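Side-chain contacts in dipeptidase AC. Metallo peptidase. MEROPS family M19 (Rhodobacter sphaeroides, PDB 3LY0), which probably hydrolyses dipeptides as a zinc-dependent metallodipeptidase, and here holds a phosphinate mimic of L-Ala-D-Ala beside two zinc ions: residues D226-A231 against Y348-R353; R196-C201 against D219-L224; R249-I254 against D290-R295; L263-S268 against T320-L325. All coordinates share one frame; numbering follows the deposited sequence.

Overall arrangement
From the N terminus, interaction 2 comes first: helix 192-204 meets helix 215-224, with the short strand 207-208 between them in the chain, closing a small loop of 17 residues. Interaction 1 then opens at strand 230-231 and closes only at the C-terminal helix 336-354, so that interactions 3 and 4 both lie nested within its long loop. Those two cross each other, because segment 263-268 falls between the partners of interaction 3 and segment 290-295 between those of interaction 4. The contacts also touch directly: the side chain of Leu229 packs on Ala222 and its carbonyl oxygen on Ile254, Asp219 forms a salt bridge with Arg249, and Leu292 touches Leu263. Together they join outer helices to one another, and to strand 230-231 and the loop after strand 260-263.

Interaction 1: residues D226-A231 against Y348-R353; sequences DAPLVA and YGLLER
Pro228, Val230 and Leu350 form an apolar, partly buried contact between the loop leading into strand 230-231, with the first strand residue, and the C-terminal helix 336-354. Leu350 reaches across with CD2, which lies 3.8 Å from Val230 CG2 and 3.9 Å from Pro228 CB, so one methyl is shared by two residues. Val230 and Leu350 meet tip to tip. With CG anti to its own backbone N (chi1 178°), Leu350 brings its branch to the strand although its CB sets out to one side. A beta-branched valine suits the extended chain, while the longer leucine spans the gap from the helix. One turn on, Arg353 contributes its aliphatic base: its CB is 4.0 Å from Pro228 CG, and the two side chains cross obliquely. The rigid ring of Pro228 fits the loop before the strand and gives the helix a compact apolar surface. Arg353 then bends at chi3 (-64°), bringing the guanidinium back to its own helix, where Leu350 CA lies 3.5 Å above the guanidinium plane, toward its rim, while NH2 bonds to the carbonyl oxygen of Arg258. Met207 touches both Val230 and Leu350. Such packing of a helix against parallel strands is characteristic of the TIM-barrel fold of M19 dipeptidases.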
loop_
_atom_site.group_PDB
_atom_site.type_symbol
_atom_site.label_atom_id
_atom_site.label_comp_id
_atom_site.label_asym_id
_atom_site.label_seq_id
_atom_site.Cartn_x
_atom_site.Cartn_y
_atom_site.Cartn_z
ATOM N N ASP A 226 -12.926 -5.701 -14.426
ATOM C CA ASP A 226 -13.544 -7.023 -14.333
ATOM C C ASP A 226 -12.986 -7.838 -13.160
ATOM O O ASP A 226 -13.275 -9.034 -13.010
ATOM C CB ASP A 226 -13.406 -7.787 -15.661
ATOM C CG ASP A 226 -11.973 -8.225 -15.959
ATOM O OD1 ASP A 226 -11.057 -7.973 -15.152
ATOM O OD2 ASP A 226 -11.764 -8.843 -17.020
ATOM N N ALA A 227 -12.202 -7.174 -12.317
ATOM C CA ALA A 227 -11.494 -7.840 -11.230
ATOM C C ALA A 227 -11.850 -7.223 -9.872
ATOM O O ALA A 227 -12.380 -6.115 -9.802
ATOM C CB ALA A 227 -9.984 -7.777 -11.482
ATOM N N PRO A 228 -11.562 -7.946 -8.787
ATOM C CA PRO A 228 -11.948 -7.428 -7.466
ATOM C C PRO A 228 -11.334 -6.061 -7.209
ATOM O O PRO A 228 -10.225 -5.777 -7.670
ATOM C CB PRO A 228 -11.375 -8.470 -6.506
ATOM C CG PRO A 228 -11.350 -9.751 -7.325
ATOM C CD PRO A 228 -11.020 -9.316 -8.721
ATOM N N LEU A 229 -12.054 -5.211 -6.480
ATOM C CA LEU A 229 -11.554 -3.875 -6.170
ATOM C C LEU A 229 -10.674 -3.916 -4.939
ATOM O O LEU A 229 -11.028 -4.530 -3.937
ATOM C CB LEU A 229 -12.714 -2.912 -5.929
ATOM C CG LEU A 229 -13.656 -2.745 -7.122
ATOM C CD1 LEU A 229 -14.822 -1.813 -6.756
ATOM C CD2 LEU A 229 -12.906 -2.223 -8.343
ATOM N N VAL A 230 -9.534 -3.242 -5.011
ATOM C CA VAL A 230 -8.547 -3.333 -3.949
ATOM C C VAL A 230 -8.036 -1.953 -3.594
ATOM O O VAL A 230 -7.708 -1.166 -4.475
ATOM C CB VAL A 230 -7.328 -4.147 -4.417
ATOM C CG1 VAL A 230 -6.289 -4.205 -3.307
ATOM C CG2 VAL A 230 -7.736 -5.551 -4.861
ATOM N N ALA A 231 -7.969 -1.666 -2.297
ATOM C CA ALA A 231 -7.244 -0.501 -1.798
ATOM C C ALA A 231 -6.195 -1.058 -0.844
ATOM O O ALA A 231 -6.541 -1.597 0.209
ATOM C CB ALA A 231 -8.190 0.436 -1.075
ATOM N N TYR A 348 -3.764 -13.657 0.234
ATOM C CA TYR A 348 -3.458 -14.761 -0.674
ATOM C C TYR A 348 -4.668 -15.123 -1.528
ATOM O O TYR A 348 -4.527 -15.382 -2.721
ATOM C CB TYR A 348 -2.927 -15.991 0.076
ATOM C CG TYR A 348 -1.645 -15.778 0.857
ATOM C CD1 TYR A 348 -0.822 -14.679 0.627
ATOM C CD2 TYR A 348 -1.254 -16.692 1.826
ATOM C CE1 TYR A 348 0.351 -14.496 1.347
ATOM C CE2 TYR A 348 -0.084 -16.515 2.556
ATOM C CZ TYR A 348 0.714 -15.414 2.311
ATOM O OH TYR A 348 1.875 -15.233 3.027
ATOM N N GLY A 349 -5.849 -15.145 -0.917
ATOM C CA GLY A 349 -7.078 -15.373 -1.657
ATOM C C GLY A 349 -7.319 -14.294 -2.702
ATOM O O GLY A 349 -7.680 -14.593 -3.836
ATOM N N LEU A 350 -7.128 -13.033 -2.315
ATOM C CA LEU A 350 -7.288 -11.919 -3.242
ATOM C C LEU A 350 -6.356 -12.080 -4.456
ATOM O O LEU A 350 -6.763 -11.855 -5.606
ATOM C CB LEU A 350 -7.024 -10.592 -2.513
ATOM C CG LEU A 350 -7.093 -9.299 -3.343
ATOM C CD1 LEU A 350 -5.828 -9.074 -4.173
ATOM C CD2 LEU A 350 -8.334 -9.263 -4.233
ATOM N N LEU A 351 -5.110 -12.463 -4.204
ATOM C CA LEU A 351 -4.162 -12.641 -5.300
ATOM C C LEU A 351 -4.654 -13.710 -6.260
ATOM O O LEU A 351 -4.556 -13.550 -7.471
ATOM C CB LEU A 351 -2.764 -12.980 -4.787
ATOM C CG LEU A 351 -2.088 -11.897 -3.939
ATOM C CD1 LEU A 351 -0.750 -12.414 -3.415
ATOM C CD2 LEU A 351 -1.923 -10.598 -4.723
ATOM N N GLU A 352 -5.215 -14.787 -5.720
ATOM C CA GLU A 352 -5.704 -15.871 -6.566
ATOM C C GLU A 352 -6.911 -15.410 -7.382
ATOM O O GLU A 352 -7.035 -15.740 -8.569
ATOM C CB GLU A 352 -6.015 -17.116 -5.722
ATOM C CG GLU A 352 -4.758 -17.753 -5.139
ATOM C CD GLU A 352 -5.041 -18.885 -4.163
ATOM O OE1 GLU A 352 -4.178 -19.780 -4.048
ATOM O OE2 GLU A 352 -6.113 -18.877 -3.523
ATOM N N ARG A 353 -7.785 -14.620 -6.761
ATOM C CA ARG A 353 -8.941 -14.087 -7.470
ATOM C C ARG A 353 -8.569 -13.099 -8.569
ATOM O O ARG A 353 -9.333 -12.904 -9.513
ATOM C CB ARG A 353 -9.924 -13.422 -6.503
ATOM C CG ARG A 353 -10.532 -14.362 -5.483
ATOM C CD ARG A 353 -11.782 -13.768 -4.846
ATOM N NE ARG A 353 -11.541 -12.550 -4.065
ATOM C CZ ARG A 353 -10.963 -12.534 -2.868
ATOM N NH1 ARG A 353 -10.538 -13.660 -2.314
ATOM N NH2 ARG A 353 -10.804 -11.387 -2.222
#

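Interaction 2: residues R196-C201 against D219-L224; sequences RLVAEC and DDVARL
Segments 196-201 and 219-224, both helical, come nearest at Val198 and Val221, whose CA atoms are 7.0 Å apart. Val198 serves both partners with its two methyls. CG2 lies 4.1 Å from Val221 CG2, the valine side chains crossing at a slant, while CG1 is 4.0 Å from Leu224 CB, where the side chains cross at about a right angle. The fork explains this double use: with CG1 anti to the backbone N (chi1 170°), CG2 is turned beside that nitrogen and each branch faces a different residue of the neighbouring helix. Valine fits here because it is short and branches next to the backbone; Leu224, at the exposed border, offers its CB. Within helix 215-224, Arg223 grips Asp220 end-on, NH1 and NH2 both bonding to OD1. OD1 receives NH1, 3.0 Å away, on its anti lone pair, whereas NH2 comes from above the carboxylate plane. The other oxygen, OD2, accepts from the backbone N of Leu190, which also touches Val198. Farther round, Leu197 and Cys201 pack on strand 159-163, and Asp219 forms a salt bridge to Arg249 of helix 248-256, which places this helix pair among the outer helices beside the parallel strands.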
loop_
_atom_site.group_PDB
_atom_site.type_symbol
_atom_site.label_atom_id
_atom_site.label_comp_id
_atom_site.label_asym_id
_atom_site.label_seq_id
_atom_site.Cartn_x
_atom_site.Cartn_y
_atom_site.Cartn_z
ATOM N N ARG A 196 -8.247 3.066 -20.630
ATOM C CA ARG A 196 -7.463 2.053 -21.331
ATOM C C ARG A 196 -6.516 1.299 -20.398
ATOM O O ARG A 196 -6.319 0.091 -20.546
ATOM C CB ARG A 196 -6.705 2.658 -22.515
ATOM C CG ARG A 196 -7.615 3.031 -23.683
ATOM C CD ARG A 196 -6.822 3.518 -24.896
ATOM N NE ARG A 196 -6.224 4.831 -24.683
ATOM C CZ ARG A 196 -4.929 5.029 -24.458
ATOM N NH1 ARG A 196 -4.099 3.995 -24.413
ATOM N NH2 ARG A 196 -4.464 6.255 -24.276
ATOM N N LEU A 197 -5.935 2.018 -19.442
ATOM C CA LEU A 197 -5.065 1.401 -18.439
ATOM C C LEU A 197 -5.791 0.342 -17.604
ATOM O O LEU A 197 -5.254 -0.737 -17.351
ATOM C CB LEU A 197 -4.443 2.469 -17.539
ATOM C CG LEU A 197 -3.539 1.950 -16.420
ATOM C CD1 LEU A 197 -2.257 1.340 -16.982
ATOM C CD2 LEU A 197 -3.214 3.078 -15.480
ATOM N N VAL A 198 -7.017 0.643 -17.181
ATOM C CA VAL A 198 -7.812 -0.343 -16.458
ATOM C C VAL A 198 -8.024 -1.595 -17.301
ATOM O O VAL A 198 -7.823 -2.710 -16.839
ATOM C CB VAL A 198 -9.182 0.239 -16.021
ATOM C CG1 VAL A 198 -10.103 -0.861 -15.498
ATOM C CG2 VAL A 198 -8.984 1.322 -14.978
ATOM N N ALA A 199 -8.422 -1.399 -18.555
ATOM C CA ALA A 199 -8.687 -2.523 -19.439
ATOM C C ALA A 199 -7.439 -3.383 -19.651
ATOM O O ALA A 199 -7.516 -4.607 -19.644
ATOM C CB ALA A 199 -9.232 -2.027 -20.774
ATOM N N GLU A 200 -6.290 -2.729 -19.824
ATOM C CA GLU A 200 -5.050 -3.443 -20.108
ATOM C C GLU A 200 -4.530 -4.163 -18.872
ATOM O O GLU A 200 -4.015 -5.280 -18.969
ATOM C CB GLU A 200 -3.985 -2.502 -20.665
ATOM C CG GLU A 200 -2.877 -3.221 -21.406
ATOM C CD GLU A 200 -3.390 -3.923 -22.647
ATOM O OE1 GLU A 200 -2.806 -4.953 -23.036
ATOM O OE2 GLU A 200 -4.384 -3.437 -23.227
ATOM N N CYS A 201 -4.691 -3.541 -17.705
ATOM C CA CYS A 201 -4.314 -4.231 -16.467
ATOM C C CYS A 201 -5.183 -5.464 -16.249
ATOM O O CYS A 201 -4.688 -6.517 -15.840
ATOM C CB CYS A 201 -4.378 -3.311 -15.247
ATOM S SG CYS A 201 -3.024 -2.120 -15.153
ATOM N N ASP A 219 -15.002 5.412 -8.772
ATOM C CA ASP A 219 -16.248 5.007 -9.417
ATOM C C ASP A 219 -16.011 4.469 -10.831
ATOM O O ASP A 219 -16.662 3.517 -11.256
ATOM C CB ASP A 219 -17.242 6.170 -9.458
ATOM C CG ASP A 219 -17.827 6.498 -8.093
ATOM O OD1 ASP A 219 -17.732 5.659 -7.172
ATOM O OD2 ASP A 219 -18.390 7.599 -7.946
ATOM N N ASP A 220 -15.086 5.092 -11.552
ATOM C CA ASP A 220 -14.726 4.652 -12.897
ATOM C C ASP A 220 -14.139 3.243 -12.877
ATOM O O ASP A 220 -14.522 2.384 -13.668
ATOM C CB ASP A 220 -13.740 5.633 -13.534
ATOM C CG ASP A 220 -14.395 6.940 -13.953
ATOM O OD1 ASP A 220 -15.641 6.976 -14.113
ATOM O OD2 ASP A 220 -13.667 7.941 -14.116
ATOM N N VAL A 221 -13.219 2.986 -11.950
ATOM C CA VAL A 221 -12.644 1.654 -11.858
ATOM C C VAL A 221 -13.713 0.634 -11.465
ATOM O O VAL A 221 -13.768 -0.467 -12.013
ATOM C CB VAL A 221 -11.464 1.599 -10.875
ATOM C CG1 VAL A 221 -10.905 0.182 -10.811
ATOM C CG2 VAL A 221 -10.394 2.587 -11.296
ATOM N N ALA A 222 -14.577 1.007 -10.520
ATOM C CA ALA A 222 -15.644 0.102 -10.104
ATOM C C ALA A 222 -16.548 -0.280 -11.271
ATOM O O ALA A 222 -17.055 -1.397 -11.339
ATOM C CB ALA A 222 -16.460 0.732 -8.994
ATOM N N ARG A 223 -16.750 0.663 -12.185
ATOM C CA ARG A 223 -17.609 0.435 -13.340
ATOM C C ARG A 223 -16.904 -0.383 -14.422
ATOM O O ARG A 223 -17.535 -1.177 -15.116
ATOM C CB ARG A 223 -18.067 1.779 -13.908
ATOM C CG ARG A 223 -19.033 1.662 -15.084
ATOM C CD ARG A 223 -19.487 3.033 -15.575
ATOM N NE ARG A 223 -18.425 3.735 -16.289
ATOM C CZ ARG A 223 -17.742 4.766 -15.798
ATOM N NH1 ARG A 223 -18.013 5.232 -14.585
ATOM N NH2 ARG A 223 -16.790 5.333 -16.530
ATOM N N LEU A 224 -15.592 -0.203 -14.542
ATOM C CA LEU A 224 -14.843 -0.735 -15.687
ATOM C C LEU A 224 -14.067 -2.022 -15.440
ATOM O O LEU A 224 -13.887 -2.825 -16.354
ATOM C CB LEU A 224 -13.877 0.328 -16.215
ATOM C CG LEU A 224 -14.556 1.577 -16.780
ATOM C CD1 LEU A 224 -13.561 2.709 -16.991
ATOM C CD2 LEU A 224 -15.296 1.232 -18.072
#

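Interaction 3: residues R249-I254 against D290-R295; sequences RQLAMI and DHLIDR
Leu251 carries this contact, its two methyls pressing on successive residues of helix 283-296. CD2 lies 3.8 Å from Leu292 CD2, the two leucine side chains crossing at about a right angle, and CD1 sits 4.1 Å from His291 CD2, at the edge of the imidazole and near its plane. CD1 also approaches Arg295 CB, one turn on from His291, at 4.4 Å. Leucine suits the middle of this group because its forked end can touch several neighbours at once. The His291 CG stands anti to its backbone N (chi1 -168°), a torsion that swings the ring toward helix 248-256, and NE2 then bonds to Asp248 OD1 at the start of that helix. The same ring also nears Arg295: CE1 lies 3.9 Å above one face of the guanidinium, toward its rim, and Arg295 NE forms a salt bridge with Asp294 OD1.

The segments cross at -49°, with their axes 10.4 Å apart at closest approach, and strand 260-263 lies between the two helices in the chain. This is the repeated beta-alpha pattern of a TIM barrel, in which helices pack side by side outside parallel strands. Leu292 reaches inward to Leu263 of that strand, and Ile254 to Val261. Leu296 touches both Leu251 and Ile254, while Arg255 NH1 bonds to the Arg295 carbonyl oxygen. On the other side of helix 248-256, Gln250 packs on Phe218.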
loop_
_atom_site.group_PDB
_atom_site.type_symbol
_atom_site.label_atom_id
_atom_site.label_comp_id
_atom_site.label_asym_id
_atom_site.label_seq_id
_atom_site.Cartn_x
_atom_site.Cartn_y
_atom_site.Cartn_z
ATOM N N ARG A 249 -20.028 3.805 1.256
ATOM C CA ARG A 249 -20.481 3.529 -0.099
ATOM C C ARG A 249 -19.372 2.850 -0.891
ATOM O O ARG A 249 -19.606 1.876 -1.602
ATOM C CB ARG A 249 -20.921 4.810 -0.804
ATOM C CG ARG A 249 -21.598 4.542 -2.148
ATOM C CD ARG A 249 -21.808 5.810 -2.947
ATOM N NE ARG A 249 -20.532 6.423 -3.305
ATOM C CZ ARG A 249 -19.840 6.119 -4.401
ATOM N NH1 ARG A 249 -20.309 5.221 -5.257
ATOM N NH2 ARG A 249 -18.684 6.715 -4.640
ATOM N N GLN A 250 -18.159 3.372 -0.756
ATOM C CA GLN A 250 -17.014 2.755 -1.418
ATOM C C GLN A 250 -16.748 1.341 -0.884
ATOM O O GLN A 250 -16.473 0.406 -1.643
ATOM C CB GLN A 250 -15.776 3.632 -1.249
ATOM C CG GLN A 250 -15.814 4.919 -2.051
ATOM C CD GLN A 250 -14.604 5.779 -1.783
ATOM O OE1 GLN A 250 -14.364 6.180 -0.652
ATOM N NE2 GLN A 250 -13.815 6.047 -2.821
ATOM N N LEU A 251 -16.827 1.181 0.432
ATOM C CA LEU A 251 -16.649 -0.136 1.026
ATOM C C LEU A 251 -17.673 -1.138 0.477
ATOM O O LEU A 251 -17.342 -2.300 0.230
ATOM C CB LEU A 251 -16.732 -0.062 2.558
ATOM C CG LEU A 251 -15.628 0.722 3.268
ATOM C CD1 LEU A 251 -15.924 0.783 4.760
ATOM C CD2 LEU A 251 -14.255 0.111 3.033
ATOM N N ALA A 252 -18.917 -0.696 0.307
ATOM C CA ALA A 252 -19.960 -1.593 -0.185
ATOM C C ALA A 252 -19.648 -2.061 -1.603
ATOM O O ALA A 252 -19.887 -3.211 -1.948
ATOM C CB ALA A 252 -21.322 -0.911 -0.128
ATOM N N MET A 253 -19.114 -1.162 -2.418
ATOM C CA MET A 253 -18.728 -1.517 -3.777
ATOM C C MET A 253 -17.557 -2.505 -3.772
ATOM O O MET A 253 -17.541 -3.460 -4.545
ATOM C CB MET A 253 -18.417 -0.246 -4.565
ATOM C CG MET A 253 -19.600 0.729 -4.577
ATOM S SD MET A 253 -19.212 2.450 -4.953
ATOM C CE MET A 253 -18.559 2.263 -6.592
ATOM N N ILE A 254 -16.585 -2.281 -2.889
ATOM C CA ILE A 254 -15.459 -3.200 -2.759
ATOM C C ILE A 254 -15.970 -4.582 -2.345
ATOM O O ILE A 254 -15.564 -5.602 -2.914
ATOM C CB ILE A 254 -14.410 -2.661 -1.761
ATOM C CG1 ILE A 254 -13.724 -1.416 -2.339
ATOM C CG2 ILE A 254 -13.390 -3.745 -1.392
ATOM C CD1 ILE A 254 -12.892 -0.627 -1.328
ATOM N N ASP A 290 -12.588 -3.089 13.126
ATOM C CA ASP A 290 -13.967 -3.509 13.344
ATOM C C ASP A 290 -14.875 -2.973 12.258
ATOM O O ASP A 290 -15.740 -3.684 11.752
ATOM C CB ASP A 290 -14.498 -3.000 14.681
ATOM C CG ASP A 290 -14.050 -3.843 15.870
ATOM O OD1 ASP A 290 -13.490 -4.947 15.688
ATOM O OD2 ASP A 290 -14.277 -3.379 17.010
ATOM N N HIS A 291 -14.709 -1.699 11.920
ATOM C CA HIS A 291 -15.583 -1.087 10.928
ATOM C C HIS A 291 -15.392 -1.731 9.560
ATOM O O HIS A 291 -16.362 -2.032 8.862
ATOM C CB HIS A 291 -15.365 0.428 10.840
ATOM C CG HIS A 291 -16.421 1.134 10.053
ATOM N ND1 HIS A 291 -17.556 1.653 10.639
ATOM C CD2 HIS A 291 -16.529 1.390 8.730
ATOM C CE1 HIS A 291 -18.314 2.204 9.708
ATOM N NE2 HIS A 291 -17.714 2.058 8.541
ATOM N N LEU A 292 -14.136 -1.941 9.184
ATOM C CA LEU A 292 -13.827 -2.578 7.906
ATOM C C LEU A 292 -14.351 -4.008 7.859
ATOM O O LEU A 292 -14.989 -4.402 6.885
ATOM C CB LEU A 292 -12.322 -2.550 7.636
ATOM C CG LEU A 292 -11.725 -1.152 7.427
ATOM C CD1 LEU A 292 -10.209 -1.231 7.414
ATOM C CD2 LEU A 292 -12.223 -0.549 6.124
ATOM N N ILE A 293 -14.100 -4.770 8.921
ATOM C CA ILE A 293 -14.538 -6.158 8.971
ATOM C C ILE A 293 -16.056 -6.258 8.921
ATOM O O ILE A 293 -16.617 -7.112 8.240
ATOM C CB ILE A 293 -13.982 -6.879 10.212
ATOM C CG1 ILE A 293 -12.461 -7.011 10.086
ATOM C CG2 ILE A 293 -14.614 -8.264 10.359
ATOM C CD1 ILE A 293 -11.752 -7.384 11.362
ATOM N N ASP A 294 -16.727 -5.373 9.649
ATOM C CA ASP A 294 -18.182 -5.400 9.689
ATOM C C ASP A 294 -18.816 -5.167 8.320
ATOM O O ASP A 294 -19.794 -5.823 7.964
ATOM C CB ASP A 294 -18.704 -4.354 10.678
ATOM C CG ASP A 294 -20.196 -4.450 10.877
ATOM O OD1 ASP A 294 -20.942 -3.799 10.115
ATOM O OD2 ASP A 294 -20.622 -5.186 11.790
ATOM N N ARG A 295 -18.270 -4.227 7.554
ATOM C CA ARG A 295 -18.879 -3.864 6.282
ATOM C C ARG A 295 -18.339 -4.697 5.115
ATOM O O ARG A 295 -19.088 -5.088 4.223
ATOM C CB ARG A 295 -18.705 -2.367 6.008
ATOM C CG ARG A 295 -19.196 -1.447 7.143
ATOM C CD ARG A 295 -20.598 -1.804 7.641
ATOM N NE ARG A 295 -20.960 -1.055 8.848
ATOM C CZ ARG A 295 -21.680 0.066 8.856
ATOM N NH1 ARG A 295 -22.140 0.580 7.723
ATOM N NH2 ARG A 295 -21.950 0.672 10.006
#

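Interaction 4: residues L263-S268 against T320-L325; sequences LNFATS and TGLPAL
A single phenylalanine ring and two leucine methyls bridge a wide gap: the nearest CA pair, Phe265 and Leu325, is 10.6 Å apart. The far end of the ring does the touching. CZ of Phe265 lies 3.6 Å from Leu325 CD2, while CE2 is 4.0 Å from Leu322 CD2. The Leu322 methyl sits at the edge of the ring, near its plane, and its side chain crosses that of Phe265 at about a right angle; Leu325 comes from the opposite direction, and its CD2 meets the ring obliquely. The leucines stand three positions apart, almost one turn of helix 322-332, and so turn to the same ring. In Leu325, CG lies anti to the backbone N (chi1 168°), which extends CD2 toward Phe265. A long, flat phenylalanine is well suited to span from a loop to a helix, and the compact methyls of leucine pack closely about its far end.

Several hydrogen bonds hold the loop behind the ring. Asn264 OD1 accepts from Ala266 N at 2.8 Å, closing an Asx turn with the donor tilted 31° from the carbonyl plane. Its ND2 bonds to the backbone oxygen of His233, a ligand of one zinc, and to OD2 of Asp306, a binding residue of the other zinc site, a geometry consistent with a second-shell role for Asn264. Phe307 meets the Phe265 ring edge-to-face.

Wholly apolar and buried, the contact itself relies on shape and hydrophobic burial, and leaves the directional bonds to the adjacent Asx turn.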
loop_
_atom_site.group_PDB
_atom_site.type_symbol
_atom_site.label_atom_id
_atom_site.label_comp_id
_atom_site.label_asym_id
_atom_site.label_seq_id
_atom_site.Cartn_x
_atom_site.Cartn_y
_atom_site.Cartn_z
ATOM N N LEU A 263 -5.398 -2.395 5.942
ATOM C CA LEU A 263 -5.349 -1.378 6.986
ATOM C C LEU A 263 -4.030 -0.609 6.976
ATOM O O LEU A 263 -2.963 -1.196 7.147
ATOM C CB LEU A 263 -5.542 -2.024 8.357
ATOM C CG LEU A 263 -5.637 -1.028 9.520
ATOM C CD1 LEU A 263 -7.040 -0.466 9.658
ATOM C CD2 LEU A 263 -5.178 -1.692 10.824
ATOM N N ASN A 264 -4.122 0.709 6.793
ATOM C CA ASN A 264 -2.957 1.588 6.767
ATOM C C ASN A 264 -2.576 1.970 8.202
ATOM O O ASN A 264 -3.442 2.390 8.980
ATOM C CB ASN A 264 -3.303 2.825 5.934
ATOM C CG ASN A 264 -2.089 3.651 5.584
ATOM O OD1 ASN A 264 -1.152 3.746 6.369
ATOM N ND2 ASN A 264 -2.098 4.247 4.397
ATOM N N PHE A 265 -1.308 1.788 8.568
ATOM C CA PHE A 265 -0.864 2.107 9.926
ATOM C C PHE A 265 -0.579 3.599 10.112
ATOM O O PHE A 265 -0.221 4.027 11.209
ATOM C CB PHE A 265 0.404 1.339 10.330
ATOM C CG PHE A 265 0.258 -0.170 10.362
ATOM C CD1 PHE A 265 -0.983 -0.783 10.256
ATOM C CD2 PHE A 265 1.386 -0.967 10.497
ATOM C CE1 PHE A 265 -1.087 -2.164 10.267
ATOM C CE2 PHE A 265 1.288 -2.343 10.525
ATOM C CZ PHE A 265 0.048 -2.943 10.409
ATOM N N ALA A 266 -0.723 4.393 9.058
ATOM C CA ALA A 266 -0.464 5.825 9.171
ATOM C C ALA A 266 -1.342 6.454 10.239
ATOM O O ALA A 266 -2.565 6.335 10.194
ATOM C CB ALA A 266 -0.700 6.512 7.833
ATOM N N THR A 267 -0.703 7.131 11.193
ATOM C CA THR A 267 -1.399 7.802 12.284
ATOM C C THR A 267 -2.521 8.697 11.748
ATOM O O THR A 267 -3.641 8.707 12.283
ATOM C CB THR A 267 -0.393 8.639 13.099
ATOM O OG1 THR A 267 0.389 9.425 12.190
ATOM C CG2 THR A 267 0.552 7.717 13.855
ATOM N N SER A 268 -2.217 9.424 10.676
ATOM C CA SER A 268 -3.145 10.397 10.101
ATOM C C SER A 268 -4.455 9.775 9.640
ATOM O O SER A 268 -5.472 10.457 9.563
ATOM C CB SER A 268 -2.492 11.088 8.911
ATOM O OG SER A 268 -1.263 11.681 9.305
ATOM N N THR A 320 8.960 -4.864 13.879
ATOM C CA THR A 320 9.052 -5.758 15.042
ATOM C C THR A 320 7.861 -5.578 15.981
ATOM O O THR A 320 7.724 -6.307 16.972
ATOM C CB THR A 320 10.372 -5.597 15.840
ATOM O OG1 THR A 320 10.366 -4.363 16.576
ATOM C CG2 THR A 320 11.580 -5.667 14.919
ATOM N N GLY A 321 7.005 -4.606 15.682
ATOM C CA GLY A 321 5.803 -4.386 16.469
ATOM C C GLY A 321 4.593 -5.200 16.028
ATOM O O GLY A 321 3.534 -5.119 16.649
ATOM N N LEU A 322 4.725 -5.966 14.951
ATOM C CA LEU A 322 3.595 -6.770 14.494
ATOM C C LEU A 322 3.076 -7.732 15.572
ATOM O O LEU A 322 1.865 -7.905 15.709
ATOM C CB LEU A 322 3.925 -7.508 13.195
ATOM C CG LEU A 322 4.062 -6.605 11.963
ATOM C CD1 LEU A 322 4.540 -7.415 10.757
ATOM C CD2 LEU A 322 2.763 -5.875 11.643
ATOM N N PRO A 323 3.983 -8.356 16.346
ATOM C CA PRO A 323 3.458 -9.222 17.411
ATOM C C PRO A 323 2.622 -8.480 18.458
ATOM O O PRO A 323 1.603 -9.014 18.907
ATOM C CB PRO A 323 4.726 -9.829 18.026
ATOM C CG PRO A 323 5.714 -9.853 16.885
ATOM C CD PRO A 323 5.426 -8.562 16.125
ATOM N N ALA A 324 3.033 -7.276 18.847
ATOM C CA ALA A 324 2.247 -6.474 19.785
ATOM C C ALA A 324 0.877 -6.123 19.204
ATOM O O ALA A 324 -0.132 -6.125 19.912
ATOM C CB ALA A 324 3.000 -5.212 20.175
ATOM N N LEU A 325 0.848 -5.807 17.911
ATOM C CA LEU A 325 -0.415 -5.533 17.239
ATOM C C LEU A 325 -1.330 -6.756 17.311
ATOM O O LEU A 325 -2.520 -6.648 17.643
ATOM C CB LEU A 325 -0.157 -5.133 15.776
ATOM C CG LEU A 325 -1.378 -5.089 14.851
ATOM C CD1 LEU A 325 -2.425 -4.111 15.346
ATOM C CD2 LEU A 325 -0.969 -4.736 13.417
#